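Local coordinates for protein LP15968p (Drosophila melanogaster, PDB 3MN8) that removes C-terminal arginine and lysine residues from peptides and proteins as a zinc-dependent carboxypeptidase, helping to process growth factors, peptide hormones and neuropeptides, at residues 101-106 against 149-154; 94-99 against 109-114; 66-69 against 73-76; 288-293 against 301-306. All coordinates share one frame; numbering follows the deposited sequence.

In the fold
All four contacts lie in the zinc carboxypeptidase (M14) domain, and three reach its eight-stranded mixed sheet. Interaction 3 comes first in the chain, as the hairpin at one edge of that sheet. Interactions 2 and 1 follow with alternating segments: strand 93-97 runs into the zinc-binding loop 101-106, which leads to helix 106-121. Interaction 4 closes the series on strand 300-305. Centres lie about 13 Å apart for interactions 2 and 4, and 15 to 20 Å apart for the other pairs. Lys-95 of interaction 2 bonds to Asn-293 of interaction 4. Interactions 1 and 4 both touch the inhibitor: one brings zinc ligands from the loop after strand 93-97, the other pocket residues from strand 300-305.

Interaction 1: 101-106 against 149-154; sequences HGDETV and ALSQEG. With ZN (zinc ion), chain F; GEM ((2-guanidinoethylmercapto)succinic acid), chain G.
Ser-151 meets the back of the zinc-binding loop through its hydroxyl, which rests against the peptide joining Gly-102 to Asp-103. Its OG lies 3.4 Å from Gly-102 C and 3.3 Å from Asp-103 N, at an angle too poor for a hydrogen bond; the bond of OG goes to Gly-147 O. The same OG is 3.4 Å from Asp-103 CB, while the Asp-103 carboxylate bonds to Ser-158 through OD1. The metal is bound on the other side of the loop. His-101 starts with CB 3.6 Å from the zinc ion, and its CG sits beside the backbone N (chi1 -62°), which turns the ring to the metal. Next along, ND1 binds the zinc at 2.1 Å. CE1 lies 3.1 Å from O13 of the inhibitor (2-guanidinoethylmercapto)succinic acid, which approaches the ring obliquely. At the far corner NE2 bonds to Asp-172, a second-shell residue that, together with the ND1-zinc bond, holds the ring's rotation. Glu-104 reaches the same ion with an extended chain; OE1 and OE2 are each 2.0 Å from the zinc, a bidentate grip. His-217 completes the protein ligands, and an inhibitor carboxylate also binds the metal. His-101 and Glu-104 form the HxxE zinc motif of M14 carboxypeptidases, closed here by a type I turn that places both side chains on one ion. The loop follows strand 93-97 and opens into helix 106-121; Ser-151 approaches it from the loop just after helix 145-149.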
loop_
_atom_site.group_PDB
_atom_site.type_symbol
_atom_site.label_atom_id
_atom_site.label_comp_id
_atom_site.label_asym_id
_atom_site.label_seq_id
_atom_site.Cartn_x
_atom_site.Cartn_y
_atom_site.Cartn_z
ATOM N N HIS A 101 3.736 -6.884 -11.996
ATOM C CA HIS A 101 3.854 -7.909 -13.012
ATOM C C HIS A 101 2.847 -7.536 -14.092
ATOM O O HIS A 101 1.620 -7.640 -13.891
ATOM C CB HIS A 101 3.589 -9.295 -12.433
ATOM C CG HIS A 101 4.563 -9.687 -11.367
ATOM N ND1 HIS A 101 4.234 -9.720 -10.030
ATOM C CD2 HIS A 101 5.869 -10.035 -11.442
ATOM C CE1 HIS A 101 5.291 -10.091 -9.328
ATOM N NE2 HIS A 101 6.296 -10.288 -10.161
ATOM N N GLY A 102 3.387 -7.060 -15.217
ATOM C CA GLY A 102 2.601 -6.572 -16.337
ATOM C C GLY A 102 1.432 -7.439 -16.792
ATOM O O GLY A 102 0.436 -6.923 -17.300
ATOM N N ASP A 103 1.543 -8.755 -16.626
ATOM C CA ASP A 103 0.474 -9.663 -17.041
ATOM C C ASP A 103 -0.580 -9.896 -15.952
ATOM O O ASP A 103 -1.556 -10.603 -16.171
ATOM C CB ASP A 103 1.063 -10.990 -17.518
ATOM C CG ASP A 103 2.151 -11.518 -16.595
ATOM O OD1 ASP A 103 2.918 -12.394 -17.040
ATOM O OD2 ASP A 103 2.244 -11.067 -15.433
ATOM N N GLU A 104 -0.366 -9.312 -14.778
ATOM C CA GLU A 104 -1.343 -9.362 -13.694
ATOM C C GLU A 104 -2.068 -8.026 -13.656
ATOM O O GLU A 104 -1.579 -7.051 -13.066
ATOM C CB GLU A 104 -0.653 -9.636 -12.363
ATOM C CG GLU A 104 0.174 -10.915 -12.340
ATOM C CD GLU A 104 1.023 -11.003 -11.100
ATOM O OE1 GLU A 104 0.795 -10.189 -10.187
ATOM O OE2 GLU A 104 1.923 -11.863 -11.037
ATOM N N THR A 105 -3.249 -8.005 -14.266
ATOM C CA THR A 105 -3.856 -6.774 -14.760
ATOM C C THR A 105 -5.080 -6.237 -14.001
ATOM O O THR A 105 -5.367 -5.049 -14.070
ATOM C CB THR A 105 -4.248 -6.976 -16.242
ATOM O OG1 THR A 105 -5.148 -8.091 -16.355
ATOM C CG2 THR A 105 -3.006 -7.271 -17.078
ATOM N N VAL A 106 -5.817 -7.095 -13.298
ATOM C CA VAL A 106 -7.058 -6.658 -12.645
ATOM C C VAL A 106 -6.824 -5.466 -11.689
ATOM O O VAL A 106 -7.525 -4.450 -11.752
ATOM C CB VAL A 106 -7.768 -7.831 -11.908
ATOM C CG1 VAL A 106 -9.064 -7.364 -11.232
ATOM C CG2 VAL A 106 -8.039 -8.983 -12.868
ATOM N N ALA A 149 2.376 -3.626 -21.744
ATOM C CA ALA A 149 2.402 -3.537 -23.201
ATOM C C ALA A 149 2.784 -4.851 -23.882
ATOM O O ALA A 149 2.329 -5.127 -24.990
ATOM C CB ALA A 149 3.346 -2.419 -23.649
ATOM N N LEU A 150 3.623 -5.649 -23.235
ATOM C CA LEU A 150 4.077 -6.903 -23.831
ATOM C C LEU A 150 3.167 -8.089 -23.490
ATOM O O LEU A 150 3.346 -9.190 -24.020
ATOM C CB LEU A 150 5.530 -7.196 -23.448
ATOM C CG LEU A 150 6.552 -6.237 -24.073
ATOM C CD1 LEU A 150 7.756 -6.080 -23.190
ATOM C CD2 LEU A 150 6.973 -6.700 -25.454
ATOM N N SER A 151 2.175 -7.851 -22.631
ATOM C CA SER A 151 1.246 -8.904 -22.202
ATOM C C SER A 151 -0.018 -9.015 -23.080
ATOM O O SER A 151 -0.386 -8.063 -23.773
ATOM C CB SER A 151 0.867 -8.711 -20.730
ATOM O OG SER A 151 2.016 -8.780 -19.894
ATOM N N GLN A 152 -0.676 -10.178 -23.047
ATOM C CA GLN A 152 -1.845 -10.436 -23.889
ATOM C C GLN A 152 -3.143 -10.632 -23.120
ATOM O O GLN A 152 -3.331 -11.645 -22.440
ATOM C CB GLN A 152 -1.602 -11.673 -24.755
ATOM C CG GLN A 152 -2.809 -12.086 -25.594
ATOM C CD GLN A 152 -2.563 -13.349 -26.382
ATOM O OE1 GLN A 152 -3.496 -13.964 -26.899
ATOM N NE2 GLN A 152 -1.301 -13.748 -26.476
ATOM N N GLU A 153 -4.049 -9.672 -23.248
ATOM C CA GLU A 153 -5.353 -9.774 -22.605
ATOM C C GLU A 153 -5.974 -11.140 -22.874
ATOM O O GLU A 153 -6.009 -11.601 -24.015
ATOM C CB GLU A 153 -6.290 -8.672 -23.103
ATOM C CG GLU A 153 -7.666 -8.720 -22.472
ATOM C CD GLU A 153 -8.596 -7.661 -23.023
ATOM O OE1 GLU A 153 -9.831 -7.824 -22.875
ATOM O OE2 GLU A 153 -8.088 -6.671 -23.602
ATOM N N GLY A 154 -6.462 -11.785 -21.819
ATOM C CA GLY A 154 -7.082 -13.093 -21.943
ATOM C C GLY A 154 -6.249 -14.178 -21.291
ATOM O O GLY A 154 -6.777 -15.194 -20.854
HETATM ZN ZN ZN F . 2.526 -10.846 -9.382
HETATM C C8 GEM G . 4.394 -13.575 -5.828
HETATM S S7 GEM G . 4.215 -12.189 -4.741
HETATM C C6 GEM G . 3.023 -12.825 -3.598
HETATM C C5 GEM G . 3.424 -14.157 -2.969
HETATM N N3 GEM G . 4.543 -13.901 -2.076
HETATM C C1 GEM G . 5.301 -14.805 -1.465
HETATM N N4 GEM G . 6.295 -14.422 -0.674
HETATM N N2 GEM G . 5.071 -16.101 -1.648
HETATM C C9 GEM G . 5.568 -13.290 -6.726
HETATM O O14 GEM G . 6.114 -12.167 -6.644
HETATM O O15 GEM G . 5.962 -14.177 -7.512
HETATM C C10 GEM G . 3.119 -13.888 -6.629
HETATM C C11 GEM G . 2.698 -12.870 -7.682
HETATM O O12 GEM G . 1.500 -12.494 -7.675
HETATM O O13 GEM G . 3.530 -12.468 -8.535
#

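Interaction 2: 94-99 against 109-114; sequences VKYIAN and QLLVYM
Leu-111 pushes both methyls against Tyr-96 and Ala-98, a contact within a beta-alpha-beta crossover in which strand 93-97 and the parallel strand 136-140 are joined by a connection containing helix 106-121. CD2 lies 3.5 Å from Tyr-96 CB and 3.8 Å from Tyr-96 CD2, reaching the ring obliquely at its root. The two side chains cross at about a right angle. CD1 takes the neighbouring position, 3.6 Å from Ala-98 CB and 3.8 Å from Ile-97 C, so the leucine spans two residues that present their CB atoms to the helix, with Ile-97 turned the other way. The leucine's CG stands beside its backbone N (chi1 -75°), which carries the fork from the helix toward the sheet. Everything in this shell is apolar or backbone, and it is buried. Farther out, the Tyr-96 ring meets Phe-216 edge-to-face and touches Leu-331 and Leu-332 of helix 317-333, while OH bonds to Leu-328 O; that polar tip is thus satisfied within the core. Ile-97, turned from the helix, packs on strands 212-217 and 136-140, the two parallel neighbours of strand 93-97 in the sheet. Within the helix, Tyr-113 N bonds to Gln-109 O at 2.8 Å, and Met-114 N to Leu-110 O at 2.8 Å. Where the strand gives way to the zinc-binding loop, Asn-99 uses OD1 to bond to Thr-142 OG1 and uses ND2 to bond to both Gly-102 O and Glu-104 O.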
loop_
_atom_site.group_PDB
_atom_site.type_symbol
_atom_site.label_atom_id
_atom_site.label_comp_id
_atom_site.label_asym_id
_atom_site.label_seq_id
_atom_site.Cartn_x
_atom_site.Cartn_y
_atom_site.Cartn_z
ATOM N N VAL A 94 -0.924 7.323 2.210
ATOM C CA VAL A 94 -1.111 5.918 1.937
ATOM C C VAL A 94 -0.948 5.738 0.439
ATOM O O VAL A 94 -1.094 6.709 -0.312
ATOM C CB VAL A 94 -2.517 5.468 2.363
ATOM C CG1 VAL A 94 -2.690 3.978 2.140
ATOM C CG2 VAL A 94 -2.778 5.836 3.822
ATOM N N LYS A 95 -0.637 4.516 0.001
ATOM C CA LYS A 95 -0.515 4.216 -1.430
ATOM C C LYS A 95 -1.080 2.852 -1.834
ATOM O O LYS A 95 -1.068 1.890 -1.060
ATOM C CB LYS A 95 0.938 4.337 -1.896
ATOM C CG LYS A 95 1.896 3.338 -1.274
ATOM C CD LYS A 95 3.110 4.064 -0.699
ATOM C CE LYS A 95 4.357 3.189 -0.757
ATOM N NZ LYS A 95 4.187 1.840 -0.152
ATOM N N TYR A 96 -1.592 2.792 -3.056
ATOM C CA TYR A 96 -1.955 1.529 -3.692
ATOM C C TYR A 96 -1.142 1.366 -4.977
ATOM O O TYR A 96 -1.156 2.249 -5.844
ATOM C CB TYR A 96 -3.445 1.499 -4.029
ATOM C CG TYR A 96 -4.325 1.026 -2.897
ATOM C CD1 TYR A 96 -3.800 0.271 -1.855
ATOM C CD2 TYR A 96 -5.686 1.324 -2.876
ATOM C CE1 TYR A 96 -4.604 -0.179 -0.830
ATOM C CE2 TYR A 96 -6.500 0.881 -1.846
ATOM C CZ TYR A 96 -5.948 0.131 -0.820
ATOM O OH TYR A 96 -6.722 -0.320 0.228
ATOM N N ILE A 97 -0.408 0.266 -5.107
ATOM C CA ILE A 97 0.266 0.024 -6.379
ATOM C C ILE A 97 -0.313 -1.217 -7.038
ATOM O O ILE A 97 -0.771 -2.129 -6.347
ATOM C CB ILE A 97 1.810 -0.085 -6.263
ATOM C CG1 ILE A 97 2.432 1.204 -5.688
ATOM C CG2 ILE A 97 2.401 -0.317 -7.642
ATOM C CD1 ILE A 97 2.520 1.263 -4.193
ATOM N N ALA A 98 -0.305 -1.242 -8.369
ATOM C CA ALA A 98 -0.787 -2.398 -9.109
ATOM C C ALA A 98 0.118 -2.747 -10.294
ATOM O O ALA A 98 1.052 -2.019 -10.620
ATOM C CB ALA A 98 -2.200 -2.150 -9.580
ATOM N N ASN A 99 -0.169 -3.879 -10.921
ATOM C CA ASN A 99 0.433 -4.250 -12.195
ATOM C C ASN A 99 1.955 -4.230 -12.238
ATOM O O ASN A 99 2.537 -3.880 -13.275
ATOM C CB ASN A 99 -0.113 -3.367 -13.320
ATOM C CG ASN A 99 0.186 -3.934 -14.699
ATOM O OD1 ASN A 99 0.778 -3.270 -15.543
ATOM N ND2 ASN A 99 -0.207 -5.180 -14.920
ATOM N N GLN A 109 -6.830 -2.104 -13.324
ATOM C CA GLN A 109 -8.132 -1.500 -13.609
ATOM C C GLN A 109 -8.891 -1.107 -12.352
ATOM O O GLN A 109 -9.596 -0.086 -12.353
ATOM C CB GLN A 109 -8.999 -2.405 -14.487
ATOM C CG GLN A 109 -8.803 -2.174 -15.966
ATOM C CD GLN A 109 -8.885 -0.711 -16.321
ATOM O OE1 GLN A 109 -7.927 -0.127 -16.836
ATOM N NE2 GLN A 109 -10.029 -0.103 -16.044
ATOM N N LEU A 110 -8.744 -1.898 -11.287
ATOM C CA LEU A 110 -9.396 -1.573 -10.017
ATOM C C LEU A 110 -8.947 -0.222 -9.449
ATOM O O LEU A 110 -9.742 0.511 -8.841
ATOM C CB LEU A 110 -9.168 -2.670 -8.982
ATOM C CG LEU A 110 -9.920 -3.982 -9.224
ATOM C CD1 LEU A 110 -9.688 -4.916 -8.058
ATOM C CD2 LEU A 110 -11.394 -3.744 -9.390
ATOM N N LEU A 111 -7.674 0.110 -9.646
ATOM C CA LEU A 111 -7.162 1.375 -9.151
ATOM C C LEU A 111 -7.634 2.508 -10.035
ATOM O O LEU A 111 -7.870 3.616 -9.566
ATOM C CB LEU A 111 -5.641 1.358 -9.080
ATOM C CG LEU A 111 -5.082 0.548 -7.915
ATOM C CD1 LEU A 111 -3.564 0.665 -7.842
ATOM C CD2 LEU A 111 -5.734 1.046 -6.635
ATOM N N VAL A 112 -7.775 2.232 -11.324
ATOM C CA VAL A 112 -8.299 3.225 -12.239
ATOM C C VAL A 112 -9.728 3.533 -11.832
ATOM O O VAL A 112 -10.123 4.697 -11.735
ATOM C CB VAL A 112 -8.249 2.713 -13.677
ATOM C CG1 VAL A 112 -9.226 3.475 -14.546
ATOM C CG2 VAL A 112 -6.817 2.826 -14.216
ATOM N N TYR A 113 -10.493 2.478 -11.570
ATOM C CA TYR A 113 -11.844 2.602 -11.020
ATOM C C TYR A 113 -11.914 3.371 -9.682
ATOM O O TYR A 113 -12.756 4.248 -9.502
ATOM C CB TYR A 113 -12.456 1.210 -10.835
ATOM C CG TYR A 113 -12.763 0.478 -12.126
ATOM C CD1 TYR A 113 -12.914 -0.908 -12.145
ATOM C CD2 TYR A 113 -12.914 1.170 -13.325
ATOM C CE1 TYR A 113 -13.205 -1.586 -13.325
ATOM C CE2 TYR A 113 -13.206 0.503 -14.509
ATOM C CZ TYR A 113 -13.345 -0.872 -14.499
ATOM O OH TYR A 113 -13.626 -1.535 -15.667
ATOM N N MET A 114 -11.045 3.029 -8.740
ATOM C CA MET A 114 -11.039 3.709 -7.450
ATOM C C MET A 114 -10.885 5.230 -7.606
ATOM O O MET A 114 -11.677 5.988 -7.066
ATOM C CB MET A 114 -9.949 3.130 -6.534
ATOM C CG MET A 114 -9.846 3.802 -5.150
ATOM S SD MET A 114 -11.316 3.619 -4.092
ATOM C CE MET A 114 -11.457 1.831 -4.111
#

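Interaction 3: 66-69 against 73-76; sequences LGRS and RNLL
Ser-69 turns its OG between its own backbone N and carbonyl carbon (chi1 77°), and from there the oxygen accepts the Arg-73 N-H at 3.1 Å. The return bond, from Ser-69 N to Arg-73 O at 2.8 Å, lies in the carbonyl plane. Ser-69 OG also bonds to Asp-146, which forms a salt bridge with Arg-73 NE, so one carboxylate steadies both sides of the turn. Asn-74 sets its CG beside the backbone N (chi1 -79°) and lies alongside the extended Arg-68, both pointing the same way. Its OD1 sits over one face of the guanidinium, with amide and guanidinium planes 43° apart; the approach is wrong for a hydrogen bond. These residues close the hairpin of strands 61-68 and 74-80, the first of which is an edge strand of the central sheet. Arg-68 and Asn-74 form a non-hydrogen-bonded antiparallel pair. Beyond them Leu-66 and Gly-67 make a beta bulge opposite Leu-75: Leu-66 N bonds to Leu-75 O at 3.0 Å, and Leu-75 N to Gly-67 O at 2.7 Å. The Leu-75 side chain leaves from the other face, with CB 3.3 Å from Gly-67 O and CD1 3.9 Å from Ser-69 N, and packs on Ala-200 of helix 196-205.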
loop_
_atom_site.group_PDB
_atom_site.type_symbol
_atom_site.label_atom_id
_atom_site.label_comp_id
_atom_site.label_asym_id
_atom_site.label_seq_id
_atom_site.Cartn_x
_atom_site.Cartn_y
_atom_site.Cartn_z
ATOM N N LEU A 66 6.932 9.789 -11.123
ATOM C CA LEU A 66 7.849 9.011 -10.291
ATOM C C LEU A 66 9.080 8.647 -11.101
ATOM O O LEU A 66 10.176 8.495 -10.560
ATOM C CB LEU A 66 7.173 7.737 -9.798
ATOM C CG LEU A 66 5.815 7.903 -9.112
ATOM C CD1 LEU A 66 5.371 6.593 -8.519
ATOM C CD2 LEU A 66 5.892 8.942 -8.030
ATOM N N GLY A 67 8.899 8.501 -12.405
ATOM C CA GLY A 67 10.016 8.205 -13.270
ATOM C C GLY A 67 9.528 7.569 -14.545
ATOM O O GLY A 67 8.333 7.559 -14.820
ATOM N N ARG A 68 10.455 7.023 -15.322
ATOM C CA ARG A 68 10.102 6.422 -16.588
ATOM C C ARG A 68 10.636 4.990 -16.709
ATOM O O ARG A 68 11.624 4.624 -16.066
ATOM C CB ARG A 68 10.593 7.308 -17.730
ATOM C CG ARG A 68 9.525 8.219 -18.323
ATOM C CD ARG A 68 10.172 9.425 -18.979
ATOM N NE ARG A 68 9.217 10.224 -19.737
ATOM C CZ ARG A 68 9.200 11.554 -19.766
ATOM N NH1 ARG A 68 10.086 12.255 -19.071
ATOM N NH2 ARG A 68 8.290 12.182 -20.492
ATOM N N SER A 69 9.953 4.185 -17.524
ATOM C CA SER A 69 10.333 2.806 -17.770
ATOM C C SER A 69 11.476 2.761 -18.780
ATOM O O SER A 69 11.866 3.789 -19.349
ATOM C CB SER A 69 9.142 2.048 -18.324
ATOM O OG SER A 69 8.942 2.369 -19.695
ATOM N N ARG A 73 8.019 4.969 -21.065
ATOM C CA ARG A 73 6.682 5.154 -20.524
ATOM C C ARG A 73 6.701 5.780 -19.134
ATOM O O ARG A 73 7.512 5.411 -18.280
ATOM C CB ARG A 73 5.945 3.821 -20.512
ATOM C CG ARG A 73 5.967 3.144 -21.867
ATOM C CD ARG A 73 5.124 1.896 -21.854
ATOM N NE ARG A 73 5.581 0.966 -22.879
ATOM C CZ ARG A 73 5.041 0.871 -24.089
ATOM N NH1 ARG A 73 5.519 0.004 -24.969
ATOM N NH2 ARG A 73 4.015 1.642 -24.415
ATOM N N ASN A 74 5.802 6.732 -18.915
ATOM C CA ASN A 74 5.741 7.435 -17.651
ATOM C C ASN A 74 5.155 6.595 -16.535
ATOM O O ASN A 74 4.099 5.998 -16.695
ATOM C CB ASN A 74 4.939 8.727 -17.798
ATOM C CG ASN A 74 5.747 9.843 -18.439
ATOM O OD1 ASN A 74 6.965 9.955 -18.243
ATOM N ND2 ASN A 74 5.072 10.678 -19.210
ATOM N N LEU A 75 5.855 6.558 -15.406
ATOM C CA LEU A 75 5.337 5.958 -14.185
ATOM C C LEU A 75 4.687 7.065 -13.372
ATOM O O LEU A 75 5.371 7.968 -12.893
ATOM C CB LEU A 75 6.459 5.291 -13.385
ATOM C CG LEU A 75 7.003 3.919 -13.831
ATOM C CD1 LEU A 75 6.769 3.665 -15.309
ATOM C CD2 LEU A 75 8.479 3.792 -13.520
ATOM N N LEU A 76 3.363 6.990 -13.224
ATOM C CA LEU A 76 2.572 8.087 -12.667
ATOM C C LEU A 76 1.765 7.674 -11.433
ATOM O O LEU A 76 1.288 6.543 -11.345
ATOM C CB LEU A 76 1.593 8.608 -13.721
ATOM C CG LEU A 76 2.132 9.218 -15.011
ATOM C CD1 LEU A 76 1.008 9.374 -16.034
ATOM C CD2 LEU A 76 2.802 10.555 -14.734
#

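Interaction 4: 288-293 against 301-306; sequences GMQDFN and ELTIEL. With GEM ((2-guanidinoethylmercapto)succinic acid), chain G.
Gln-290 and Thr-303 cross at about a right angle, the amide OE1 meeting the hydroxyl OG1 in a hydrogen bond donated by the threonine; its modelled length is too short to be trusted. The amide is held from its other end as well, since Gln-290 NE2 bonds to Asp-291 OD1 at 2.8 Å, nearly in the amide plane, which fixes its rotation. Met-289 crosses Glu-301 at a similar right angle, its CG 3.4 Å from OE2. The glutamate reaches the helix as an extended chain with CG opposite its backbone N (chi1 177°). In this alpha-beta unit of the carboxypeptidase fold, helix 289-296 is followed by strand 300-305, which runs nearly antiparallel to it and lies beside strand 212-217 in the central sheet. Asn-293 lies obliquely to Glu-301, with amide and carboxylate planes 44° apart. Its ND2, 3.1 Å from Glu-301 OE1, is angled away from that oxygen and bonds to Met-289 O at 2.9 Å, from above the carbonyl plane. Asn-293 OD1 bonds to Lys-95, and Glu-301 OE1 to Ser-213. Toward the active site, Thr-303 CG2 rests 3.6 Å from inhibitor atom C6, and two residues on stands Glu-305, the predicted proton donor/acceptor.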
loop_
_atom_site.group_PDB
_atom_site.type_symbol
_atom_site.label_atom_id
_atom_site.label_comp_id
_atom_site.label_asym_id
_atom_site.label_seq_id
_atom_site.Cartn_x
_atom_site.Cartn_y
_atom_site.Cartn_z
ATOM N N GLY A 288 11.501 -8.414 -2.822
ATOM C CA GLY A 288 10.170 -7.902 -3.085
ATOM C C GLY A 288 9.930 -6.499 -2.547
ATOM O O GLY A 288 10.596 -6.032 -1.628
ATOM N N MET A 289 8.943 -5.822 -3.114
ATOM C CA MET A 289 8.603 -4.475 -2.673
ATOM C C MET A 289 7.950 -4.484 -1.286
ATOM O O MET A 289 8.191 -3.594 -0.475
ATOM C CB MET A 289 7.674 -3.823 -3.699
ATOM C CG MET A 289 7.287 -2.391 -3.401
ATOM S SD MET A 289 6.512 -1.648 -4.856
ATOM C CE MET A 289 5.046 -2.669 -5.077
ATOM N N GLN A 290 7.127 -5.498 -1.025
ATOM C CA GLN A 290 6.388 -5.601 0.233
ATOM C C GLN A 290 7.333 -5.475 1.404
ATOM O O GLN A 290 7.258 -4.543 2.192
ATOM C CB GLN A 290 5.659 -6.945 0.328
ATOM C CG GLN A 290 4.835 -7.112 1.590
ATOM C CD GLN A 290 4.391 -8.555 1.824
ATOM O OE1 GLN A 290 3.299 -8.956 1.414
ATOM N NE2 GLN A 290 5.240 -9.342 2.493
ATOM N N ASP A 291 8.237 -6.433 1.523
ATOM C CA ASP A 291 9.126 -6.444 2.673
ATOM C C ASP A 291 10.034 -5.223 2.662
ATOM O O ASP A 291 10.542 -4.816 3.712
ATOM C CB ASP A 291 9.930 -7.754 2.748
ATOM C CG ASP A 291 9.071 -8.949 3.175
ATOM O OD1 ASP A 291 7.834 -8.790 3.305
ATOM O OD2 ASP A 291 9.632 -10.047 3.386
ATOM N N PHE A 292 10.230 -4.636 1.481
ATOM C CA PHE A 292 11.094 -3.468 1.391
ATOM C C PHE A 292 10.457 -2.268 2.097
ATOM O O PHE A 292 11.124 -1.546 2.845
ATOM C CB PHE A 292 11.450 -3.124 -0.049
ATOM C CG PHE A 292 12.100 -1.788 -0.190
ATOM C CD1 PHE A 292 13.476 -1.673 -0.116
ATOM C CD2 PHE A 292 11.338 -0.637 -0.372
ATOM C CE1 PHE A 292 14.097 -0.432 -0.226
ATOM C CE2 PHE A 292 11.946 0.600 -0.492
ATOM C CZ PHE A 292 13.327 0.706 -0.415
ATOM N N ASN A 293 9.163 -2.078 1.881
ATOM C CA ASN A 293 8.415 -1.079 2.633
ATOM C C ASN A 293 8.627 -1.177 4.150
ATOM O O ASN A 293 8.961 -0.191 4.818
ATOM C CB ASN A 293 6.924 -1.175 2.300
ATOM C CG ASN A 293 6.561 -0.438 1.010
ATOM O OD1 ASN A 293 6.106 0.715 1.039
ATOM N ND2 ASN A 293 6.757 -1.105 -0.128
ATOM N N GLU A 301 3.099 -2.619 4.006
ATOM C CA GLU A 301 2.512 -3.035 2.733
ATOM C C GLU A 301 2.024 -4.481 2.746
ATOM O O GLU A 301 2.732 -5.391 3.185
ATOM C CB GLU A 301 3.515 -2.820 1.596
ATOM C CG GLU A 301 3.042 -3.290 0.229
ATOM C CD GLU A 301 3.891 -2.728 -0.907
ATOM O OE1 GLU A 301 3.881 -1.488 -1.111
ATOM O OE2 GLU A 301 4.570 -3.518 -1.603
ATOM N N LEU A 302 0.808 -4.690 2.254
ATOM C CA LEU A 302 0.314 -6.037 1.970
ATOM C C LEU A 302 0.514 -6.362 0.508
ATOM O O LEU A 302 0.565 -5.467 -0.334
ATOM C CB LEU A 302 -1.184 -6.151 2.263
ATOM C CG LEU A 302 -1.645 -6.050 3.711
ATOM C CD1 LEU A 302 -3.130 -6.370 3.776
ATOM C CD2 LEU A 302 -0.842 -6.994 4.592
ATOM N N THR A 303 0.608 -7.655 0.208
ATOM C CA THR A 303 0.562 -8.138 -1.169
ATOM C C THR A 303 -0.820 -8.743 -1.386
ATOM O O THR A 303 -1.226 -9.650 -0.662
ATOM C CB THR A 303 1.631 -9.231 -1.450
ATOM O OG1 THR A 303 2.912 -8.811 -0.964
ATOM C CG2 THR A 303 1.735 -9.524 -2.944
ATOM N N ILE A 304 -1.555 -8.247 -2.374
ATOM C CA ILE A 304 -2.894 -8.774 -2.601
ATOM C C ILE A 304 -3.119 -9.370 -3.992
ATOM O O ILE A 304 -2.929 -8.704 -5.024
ATOM C CB ILE A 304 -3.971 -7.745 -2.284
ATOM C CG1 ILE A 304 -3.912 -7.387 -0.806
ATOM C CG2 ILE A 304 -5.343 -8.308 -2.629
ATOM C CD1 ILE A 304 -4.633 -6.122 -0.474
ATOM N N GLU A 305 -3.530 -10.637 -3.988
ATOM C CA GLU A 305 -3.798 -11.387 -5.207
ATOM C C GLU A 305 -5.295 -11.310 -5.497
ATOM O O GLU A 305 -6.113 -11.687 -4.659
ATOM C CB GLU A 305 -3.353 -12.846 -5.026
ATOM C CG GLU A 305 -1.866 -13.042 -4.676
ATOM C CD GLU A 305 -0.952 -12.887 -5.884
ATOM O OE1 GLU A 305 0.276 -13.027 -5.730
ATOM O OE2 GLU A 305 -1.462 -12.619 -6.992
ATOM N N LEU A 306 -5.656 -10.833 -6.684
ATOM C CA LEU A 306 -7.057 -10.521 -6.981
ATOM C C LEU A 306 -7.815 -11.602 -7.748
ATOM O O LEU A 306 -8.975 -11.888 -7.443
ATOM C CB LEU A 306 -7.168 -9.184 -7.723
ATOM C CG LEU A 306 -6.617 -8.027 -6.902
ATOM C CD1 LEU A 306 -6.462 -6.772 -7.732
ATOM C CD2 LEU A 306 -7.513 -7.782 -5.713
HETATM C C8 GEM G . 4.394 -13.575 -5.828
HETATM S S7 GEM G . 4.215 -12.189 -4.741
HETATM C C6 GEM G . 3.023 -12.825 -3.598
HETATM C C5 GEM G . 3.424 -14.157 -2.969
HETATM N N3 GEM G . 4.543 -13.901 -2.076
HETATM C C1 GEM G . 5.301 -14.805 -1.465
HETATM N N4 GEM G . 6.295 -14.422 -0.674
HETATM N N2 GEM G . 5.071 -16.101 -1.648
HETATM C C9 GEM G . 5.568 -13.290 -6.726
HETATM O O14 GEM G . 6.114 -12.167 -6.644
HETATM O O15 GEM G . 5.962 -14.177 -7.512
HETATM C C10 GEM G . 3.119 -13.888 -6.629
HETATM C C11 GEM G . 2.698 -12.870 -7.682
HETATM O O12 GEM G . 1.500 -12.494 -7.675
HETATM O O13 GEM G . 3.530 -12.468 -8.535
#